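Local structure of sucrose 6(F)-phosphate phosphorylase (Thermoanaerobacterium thermosaccharolyticum DSM 571, 6S9V) at residues 125-137 with 161-173. The protein is a phosphorylase of the alpha-amylase family, a monomeric enzyme built round a closed barrel of eight parallel strands with surrounding helices. Residues are numbered along the deposited sequence; the frame is centred on the assembly and turned at random.
Sequences FITLDKLWKDGKP and TGEEEKVWTTFGK. With SO4 (sulfate ion), chain I.
Leu131 lays its CD1 methyl over one face of the Trp168 indole, 3.8 Å from the centroid of the six-membered ring and 28° off its normal, a CH-pi contact. The rim of the same ring is met by two more side chains. Leu128 pushes CD2 against the edge, in plane, 3.4 Å from Trp168 CE3, while its other methyl, CD1, rests on Lys166 CB. The Trp132 ring comes rim to rim, its CZ3 3.7 Å from Trp168 CZ3 and the planes 43° apart, so neither indole stacks on the other. Trp132 is itself hydrogen-bonded through NE1 to Asp141, and Met145 and Lys218 also touch Trp168.

The two backbones meet in a single bridge, Thr127 with Val167. Trp168 N donates to Ile126 O at 2.9 Å; Leu128 N to Lys166 O, at 3.4 Å, is weak. A water extends the pairing, accepting from Ile126 N and donating to Trp168 O. Ile126 CB packs 3.6 Å from Trp168 CB, and Thr127 CG2 lies against Val167 CG1, both residues touching Phe112 of helix 107-115. The first torsion of Glu165 (chi1 -172°) sets CG anti to the backbone N, and the turn at chi2 then swings the carboxylate toward Asp129, where a second water joins OE2 to Asp129 N.

Strand 164-168 pairs with 153-157 in a two-stranded antiparallel sheet, and segment 125-137 touches it through this one bridge. Both segments belong to the long excursion between barrel strands 92-97 and 207-210, the third and fourth, consistent with domain B of alpha-amylase relatives. Carbon contacts around Trp168 thus accompany one good backbone bond, one weak one and a water bridge. The carboxylates of Asp129 and Glu165 both form salt bridges to Arg117, which would probably offset their mutual repulsion and keep both ionised.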
# COMPACT_ATOMS: atom_id res chain seq x y z
N PHE A 125 -22.70 6.39 -10.89
CA PHE A 125 -22.00 7.55 -10.37
C PHE A 125 -22.84 8.27 -9.33
O PHE A 125 -24.07 8.14 -9.29
CB PHE A 125 -21.62 8.49 -11.53
CG PHE A 125 -20.98 7.76 -12.68
CD1 PHE A 125 -19.71 7.22 -12.54
CD2 PHE A 125 -21.66 7.57 -13.87
CE1 PHE A 125 -19.12 6.53 -13.59
CE2 PHE A 125 -21.08 6.87 -14.91
CZ PHE A 125 -19.81 6.35 -14.77
N ILE A 126 -22.15 9.01 -8.47
CA ILE A 126 -22.81 9.70 -7.35
C ILE A 126 -23.15 11.10 -7.84
O ILE A 126 -22.47 12.08 -7.56
CB ILE A 126 -21.94 9.70 -6.08
CG1 ILE A 126 -21.54 8.28 -5.69
CG2 ILE A 126 -22.69 10.37 -4.93
CD1 ILE A 126 -20.57 8.21 -4.52
N THR A 127 -24.21 11.18 -8.64
CA THR A 127 -24.82 12.47 -8.91
C THR A 127 -25.32 13.06 -7.59
O THR A 127 -25.80 12.33 -6.72
CB THR A 127 -25.95 12.33 -9.92
OG1 THR A 127 -26.77 11.21 -9.58
CG2 THR A 127 -25.38 12.14 -11.33
N LEU A 128 -25.18 14.37 -7.43
CA LEU A 128 -25.40 14.96 -6.11
C LEU A 128 -26.85 14.84 -5.64
O LEU A 128 -27.11 15.01 -4.45
CB LEU A 128 -24.97 16.43 -6.09
CG LEU A 128 -23.49 16.74 -6.34
CD1 LEU A 128 -23.16 18.11 -5.76
CD2 LEU A 128 -22.56 15.69 -5.78
N ASP A 129 -27.79 14.57 -6.55
CA ASP A 129 -29.17 14.35 -6.12
C ASP A 129 -29.31 13.11 -5.24
O ASP A 129 -30.34 12.96 -4.57
CB ASP A 129 -30.10 14.24 -7.33
CG ASP A 129 -29.72 13.12 -8.27
OD1 ASP A 129 -28.65 12.50 -8.08
OD2 ASP A 129 -30.51 12.85 -9.21
N LYS A 130 -28.33 12.22 -5.24
CA LYS A 130 -28.33 11.07 -4.33
C LYS A 130 -27.97 11.46 -2.90
O LYS A 130 -28.21 10.66 -1.99
CB LYS A 130 -27.38 9.99 -4.84
CG LYS A 130 -27.81 9.34 -6.15
CD LYS A 130 -26.79 8.30 -6.62
CE LYS A 130 -27.32 7.47 -7.78
NZ LYS A 130 -26.30 6.47 -8.28
N LEU A 131 -27.42 12.65 -2.69
CA LEU A 131 -27.04 13.12 -1.36
C LEU A 131 -27.91 14.26 -0.85
O LEU A 131 -28.09 14.39 0.36
CB LEU A 131 -25.58 13.57 -1.36
CG LEU A 131 -24.59 12.43 -1.62
CD1 LEU A 131 -23.20 12.98 -1.92
CD2 LEU A 131 -24.55 11.45 -0.45
N TRP A 132 -28.42 15.10 -1.75
CA TRP A 132 -29.25 16.24 -1.40
C TRP A 132 -30.48 16.21 -2.30
O TRP A 132 -30.36 15.89 -3.49
CB TRP A 132 -28.48 17.55 -1.55
CG TRP A 132 -27.38 17.71 -0.54
CD1 TRP A 132 -27.52 17.92 0.80
CD2 TRP A 132 -25.97 17.63 -0.80
NE1 TRP A 132 -26.28 17.99 1.39
CE2 TRP A 132 -25.32 17.82 0.44
CE3 TRP A 132 -25.20 17.43 -1.95
CZ2 TRP A 132 -23.93 17.81 0.55
CZ3 TRP A 132 -23.83 17.42 -1.83
CH2 TRP A 132 -23.21 17.61 -0.59
N LYS A 133 -31.64 16.55 -1.74
CA LYS A 133 -32.89 16.45 -2.49
C LYS A 133 -32.80 17.13 -3.85
O LYS A 133 -33.25 16.57 -4.86
CB LYS A 133 -34.05 17.04 -1.69
CG LYS A 133 -35.37 17.03 -2.46
CD LYS A 133 -36.53 17.61 -1.67
CE LYS A 133 -37.85 17.36 -2.40
NZ LYS A 133 -37.96 18.10 -3.69
N ASP A 134 -32.23 18.34 -3.90
CA ASP A 134 -32.19 19.12 -5.13
C ASP A 134 -30.83 19.09 -5.81
O ASP A 134 -30.59 19.89 -6.73
CB ASP A 134 -32.59 20.56 -4.83
CG ASP A 134 -31.83 21.15 -3.66
OD1 ASP A 134 -30.95 20.45 -3.11
OD2 ASP A 134 -32.10 22.31 -3.30
N GLY A 135 -29.93 18.20 -5.41
CA GLY A 135 -28.62 18.14 -6.02
C GLY A 135 -27.75 19.35 -5.77
O GLY A 135 -26.75 19.53 -6.46
N LYS A 136 -28.10 20.18 -4.79
CA LYS A 136 -27.34 21.38 -4.50
C LYS A 136 -26.44 21.12 -3.31
O LYS A 136 -26.94 20.69 -2.25
CB LYS A 136 -28.28 22.55 -4.20
CG LYS A 136 -29.12 22.98 -5.40
CD LYS A 136 -30.02 24.16 -5.04
CE LYS A 136 -30.89 24.58 -6.21
NZ LYS A 136 -30.12 25.21 -7.31
N PRO A 137 -25.12 21.32 -3.41
CA PRO A 137 -24.25 21.07 -2.26
C PRO A 137 -24.52 22.06 -1.13
O PRO A 137 -24.89 23.21 -1.36
CB PRO A 137 -22.84 21.24 -2.82
CG PRO A 137 -23.00 22.09 -4.02
CD PRO A 137 -24.36 21.78 -4.59
N THR A 161 -28.02 17.63 -23.42
CA THR A 161 -28.89 18.62 -22.80
C THR A 161 -28.25 19.98 -22.61
O THR A 161 -28.97 20.96 -22.39
CB THR A 161 -29.37 18.12 -21.43
OG1 THR A 161 -28.25 17.97 -20.55
CG2 THR A 161 -30.08 16.79 -21.57
N GLY A 162 -26.92 20.07 -22.68
CA GLY A 162 -26.24 21.31 -22.38
C GLY A 162 -26.26 21.70 -20.92
O GLY A 162 -25.73 22.76 -20.57
N GLU A 163 -26.84 20.88 -20.06
CA GLU A 163 -26.96 21.18 -18.64
C GLU A 163 -25.66 20.86 -17.92
O GLU A 163 -24.90 19.98 -18.32
CB GLU A 163 -28.11 20.37 -18.04
CG GLU A 163 -29.49 20.84 -18.47
CD GLU A 163 -30.58 19.85 -18.11
OE1 GLU A 163 -30.27 18.82 -17.48
OE2 GLU A 163 -31.75 20.11 -18.46
N GLU A 164 -25.42 21.60 -16.84
CA GLU A 164 -24.28 21.32 -15.97
C GLU A 164 -24.72 20.30 -14.92
O GLU A 164 -25.81 20.40 -14.37
CB GLU A 164 -23.78 22.59 -15.27
CG GLU A 164 -23.30 23.69 -16.21
CD GLU A 164 -22.04 23.32 -16.96
OE1 GLU A 164 -21.50 22.22 -16.74
OE2 GLU A 164 -21.57 24.15 -17.78
N GLU A 165 -23.85 19.33 -14.66
CA GLU A 165 -24.13 18.28 -13.69
C GLU A 165 -22.91 18.08 -12.81
O GLU A 165 -21.78 17.97 -13.30
CB GLU A 165 -24.49 16.95 -14.36
CG GLU A 165 -24.96 15.90 -13.37
CD GLU A 165 -26.43 15.55 -13.52
OE1 GLU A 165 -26.86 15.24 -14.65
OE2 GLU A 165 -27.16 15.59 -12.51
N LYS A 166 -23.15 18.00 -11.51
CA LYS A 166 -22.11 17.72 -10.53
C LYS A 166 -22.17 16.25 -10.14
O LYS A 166 -23.25 15.69 -9.96
CB LYS A 166 -22.28 18.59 -9.29
CG LYS A 166 -22.03 20.06 -9.54
CD LYS A 166 -22.18 20.87 -8.26
CE LYS A 166 -21.63 22.28 -8.43
NZ LYS A 166 -22.59 23.16 -9.12
N VAL A 167 -20.99 15.63 -10.06
CA VAL A 167 -20.86 14.26 -9.57
C VAL A 167 -19.74 14.24 -8.54
O VAL A 167 -18.81 15.05 -8.58
CB VAL A 167 -20.58 13.23 -10.69
CG1 VAL A 167 -21.71 13.23 -11.71
CG2 VAL A 167 -19.25 13.52 -11.35
N TRP A 168 -19.84 13.29 -7.61
CA TRP A 168 -18.87 13.20 -6.54
C TRP A 168 -17.51 12.77 -7.08
O TRP A 168 -17.40 11.82 -7.87
CB TRP A 168 -19.37 12.21 -5.48
CG TRP A 168 -18.92 12.53 -4.10
CD1 TRP A 168 -17.90 11.95 -3.40
CD2 TRP A 168 -19.46 13.55 -3.25
NE1 TRP A 168 -17.79 12.53 -2.16
CE2 TRP A 168 -18.73 13.52 -2.05
CE3 TRP A 168 -20.49 14.49 -3.40
CZ2 TRP A 168 -19.01 14.38 -0.98
CZ3 TRP A 168 -20.77 15.34 -2.34
CH2 TRP A 168 -20.03 15.29 -1.15
N THR A 169 -16.46 13.48 -6.65
CA THR A 169 -15.08 13.15 -7.01
C THR A 169 -14.25 13.41 -5.76
O THR A 169 -13.88 14.56 -5.48
CB THR A 169 -14.59 13.97 -8.20
OG1 THR A 169 -14.63 15.37 -7.90
CG2 THR A 169 -15.47 13.70 -9.42
N THR A 170 -13.98 12.35 -5.00
CA THR A 170 -13.21 12.48 -3.76
C THR A 170 -11.79 12.95 -4.03
O THR A 170 -11.24 13.76 -3.28
CB THR A 170 -13.18 11.14 -3.02
OG1 THR A 170 -14.50 10.80 -2.58
CG2 THR A 170 -12.24 11.19 -1.82
N PHE A 171 -11.17 12.43 -5.09
CA PHE A 171 -9.79 12.71 -5.43
C PHE A 171 -9.70 13.41 -6.78
O PHE A 171 -10.61 13.33 -7.61
CB PHE A 171 -8.96 11.42 -5.48
CG PHE A 171 -8.99 10.63 -4.22
CD1 PHE A 171 -8.20 10.99 -3.15
CD2 PHE A 171 -9.82 9.52 -4.10
CE1 PHE A 171 -8.20 10.26 -1.99
CE2 PHE A 171 -9.84 8.79 -2.93
CZ PHE A 171 -9.04 9.17 -1.87
N GLY A 172 -8.57 14.05 -7.02
CA GLY A 172 -8.30 14.63 -8.32
C GLY A 172 -7.53 15.92 -8.21
O GLY A 172 -8.00 16.88 -7.61
N LYS A 173 -6.34 15.94 -8.80
CA LYS A 173 -5.51 17.14 -8.80
C LYS A 173 -5.94 18.15 -9.85
O LYS A 173 -5.58 19.33 -9.73
CB LYS A 173 -4.05 16.74 -9.01
CG LYS A 173 -3.48 15.86 -7.91
CD LYS A 173 -2.02 15.53 -8.17
CE LYS A 173 -1.32 15.01 -6.92
NZ LYS A 173 -1.98 13.81 -6.34
S SO4 I . -0.53 10.64 -6.13
O1 SO4 I . -1.88 11.18 -6.01
O2 SO4 I . -0.29 9.71 -5.02
O3 SO4 I . 0.44 11.73 -6.07
O4 SO4 I . -0.38 9.93 -7.40
O HOH W 1 -19.52 10.06 -8.62
O HOH W 2 -27.81 15.43 -9.52